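Local coordinates for protein prophage Pfl 6 Cro (Pseudomonas fluorescens, PDB 2PIJ) that probably binds operator DNA as a dimeric helix-turn-helix repressor of the Cro family, encoded by a prophage, at residues Ala36-Glu41 with Ala52-Pro57. Residues are numbered along the deposited sequence; the frame is centred on the assembly and turned at random.
Sequences AGRSIE and ANEIRP
OE2 of E54 is gripped from two directions: NE of R38 donates to it at 3.0 Å, and a water that also accepts from the backbone N of S39 donates to it as well. The salt bridge ties the loop that leads into strand 40-44 to strand 50-58; these two strands are the arms of the antiparallel beta hairpin that follows the helices in this Cro fold. E54 sends CG anti to its own backbone N (chi1 -176°) and runs extended, crossing R38 at about a right angle. The arginine comes in from above the carboxylate, NE lying 47° out of that plane, and a second, weak bond joins NH2 to OE1 of the same carboxylate. A bend at chi3 (59°) turns the guanidinium so that its edge faces E54 while NH1 bonds to Q32 in helix 27-35, so the same side chain links the last helix to the sheet.

Next to this bridge the strands pair directly. E41 and N53 form a hydrogen-bonded pair: E41 N reaches N53 O at 2.8 Å, nearly straight, and N53 N returns to E41 O at 3.1 Å. I40 and E54 make the neighbouring non-hydrogen-bonded pair, with CD1 of I40 against CB of E54 at 3.7 Å. I40 also touches M33 of helix 27-35. On the far side of that pair from E41 and N53, S39, at the centre of an inverse gamma turn, offers its O to I55 N at 2.9 Å.

Strand 50-58 pairs along its other edge with its counterpart in the second subunit, so the sheet continues across the dimer. On the face carrying E41 and N53, one water donates to both O and OE1 of E41 and accepts from ND2 of N53 at 3.0 Å.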
loop_
_atom_site.group_PDB
_atom_site.type_symbol
_atom_site.label_atom_id
_atom_site.label_comp_id
_atom_site.label_asym_id
_atom_site.label_seq_id
_atom_site.Cartn_x
_atom_site.Cartn_y
_atom_site.Cartn_z
ATOM N N ALA B 36 -8.667 8.230 -12.093
ATOM C CA ALA B 36 -7.231 8.069 -12.319
ATOM C C ALA B 36 -6.715 6.630 -12.178
ATOM O O ALA B 36 -5.511 6.416 -12.250
ATOM C CB ALA B 36 -6.449 9.006 -11.396
ATOM N N GLY B 37 -7.607 5.658 -11.956
ATOM C CA GLY B 37 -7.208 4.247 -11.783
ATOM C C GLY B 37 -6.130 4.054 -10.720
ATOM O O GLY B 37 -5.161 3.296 -10.906
ATOM N N ARG B 38 -6.269 4.770 -9.611
ATOM C CA ARG B 38 -5.321 4.640 -8.545
ATOM C C ARG B 38 -5.453 3.275 -7.868
ATOM O O ARG B 38 -6.558 2.709 -7.803
ATOM C CB ARG B 38 -5.464 5.807 -7.565
ATOM C CG ARG B 38 -5.000 7.144 -8.197
ATOM C CD ARG B 38 -5.467 8.361 -7.352
ATOM N NE ARG B 38 -4.953 8.320 -5.981
ATOM C CZ ARG B 38 -5.175 9.245 -5.053
ATOM N NH1 ARG B 38 -5.884 10.346 -5.336
ATOM N NH2 ARG B 38 -4.644 9.099 -3.839
ATOM N N SER B 39 -4.343 2.712 -7.387
ATOM C CA SER B 39 -4.424 1.379 -6.762
ATOM C C SER B 39 -4.916 1.466 -5.312
ATOM O O SER B 39 -4.136 1.387 -4.367
ATOM C CB SER B 39 -3.122 0.537 -6.880
ATOM O OG SER B 39 -3.114 -0.239 -8.109
ATOM N N ILE B 40 -6.227 1.591 -5.141
ATOM C CA ILE B 40 -6.789 1.758 -3.810
ATOM C C ILE B 40 -7.410 0.443 -3.332
ATOM O O ILE B 40 -8.195 -0.202 -4.058
ATOM C CB ILE B 40 -7.853 2.939 -3.802
ATOM C CG1 ILE B 40 -7.332 4.299 -4.396
ATOM C CG2 ILE B 40 -8.487 3.056 -2.407
ATOM C CD1 ILE B 40 -6.316 5.073 -3.591
ATOM N N GLU B 41 -7.047 0.042 -2.098
ATOM C CA GLU B 41 -7.511 -1.166 -1.468
ATOM C C GLU B 41 -8.393 -0.783 -0.282
ATOM O O GLU B 41 -8.065 0.083 0.546
ATOM C CB GLU B 41 -6.321 -2.028 -1.040
ATOM C CG GLU B 41 -6.721 -3.347 -0.321
ATOM C CD GLU B 41 -5.594 -3.917 0.475
ATOM O OE1 GLU B 41 -5.260 -3.365 1.561
ATOM O OE2 GLU B 41 -5.056 -4.948 0.055
ATOM N N ALA B 52 -8.911 2.607 4.059
ATOM C CA ALA B 52 -8.528 2.689 2.627
ATOM C C ALA B 52 -7.013 2.996 2.598
ATOM O O ALA B 52 -6.524 3.820 3.386
ATOM C CB ALA B 52 -9.364 3.722 1.821
ATOM N N ASN B 53 -6.349 2.439 1.591
ATOM C CA ASN B 53 -4.888 2.562 1.386
ATOM C C ASN B 53 -4.621 2.507 -0.096
ATOM O O ASN B 53 -5.197 1.693 -0.830
ATOM C CB ASN B 53 -4.138 1.371 2.067
ATOM C CG ASN B 53 -4.178 1.442 3.572
ATOM O OD1 ASN B 53 -3.499 2.283 4.172
ATOM N ND2 ASN B 53 -4.892 0.498 4.194
ATOM N N GLU B 54 -3.727 3.343 -0.548
ATOM C CA GLU B 54 -3.190 3.255 -1.878
ATOM C C GLU B 54 -1.931 2.382 -1.774
ATOM O O GLU B 54 -1.071 2.633 -0.867
ATOM C CB GLU B 54 -2.813 4.655 -2.338
ATOM C CG GLU B 54 -2.317 4.754 -3.787
ATOM C CD GLU B 54 -2.313 6.199 -4.291
ATOM O OE1 GLU B 54 -1.966 7.123 -3.519
ATOM O OE2 GLU B 54 -2.666 6.420 -5.472
ATOM N N ILE B 55 -1.839 1.374 -2.625
ATOM C CA ILE B 55 -0.621 0.558 -2.772
ATOM C C ILE B 55 0.201 1.056 -3.966
ATOM O O ILE B 55 -0.202 0.941 -5.136
ATOM C CB ILE B 55 -0.913 -0.976 -2.984
ATOM C CG1 ILE B 55 -1.969 -1.573 -2.064
ATOM C CG2 ILE B 55 0.325 -1.800 -2.849
ATOM C CD1 ILE B 55 -2.079 -1.087 -0.516
ATOM N N ARG B 56 1.353 1.624 -3.645
ATOM C CA ARG B 56 2.214 2.224 -4.654
ATOM C C ARG B 56 3.507 1.450 -4.853
ATOM O O ARG B 56 4.277 1.306 -3.922
ATOM C CB ARG B 56 2.538 3.664 -4.227
ATOM C CG ARG B 56 1.286 4.546 -4.030
ATOM C CD ARG B 56 1.432 5.848 -4.818
ATOM N NE ARG B 56 2.686 6.516 -4.487
ATOM C CZ ARG B 56 2.781 7.777 -4.076
ATOM N NH1 ARG B 56 1.696 8.544 -3.946
ATOM N NH2 ARG B 56 3.982 8.282 -3.812
ATOM N N PRO B 57 3.772 0.958 -6.092
ATOM C CA PRO B 57 5.043 0.237 -6.277
ATOM C C PRO B 57 6.268 1.151 -6.142
ATOM O O PRO B 57 6.184 2.364 -6.387
ATOM C CB PRO B 57 4.925 -0.322 -7.699
ATOM C CG PRO B 57 3.888 0.437 -8.328
ATOM C CD PRO B 57 2.989 1.011 -7.332
HETATM O O HOH W 1 -2.358 4.466 -7.397
HETATM O O HOH W 2 -6.748 -1.142 2.591
#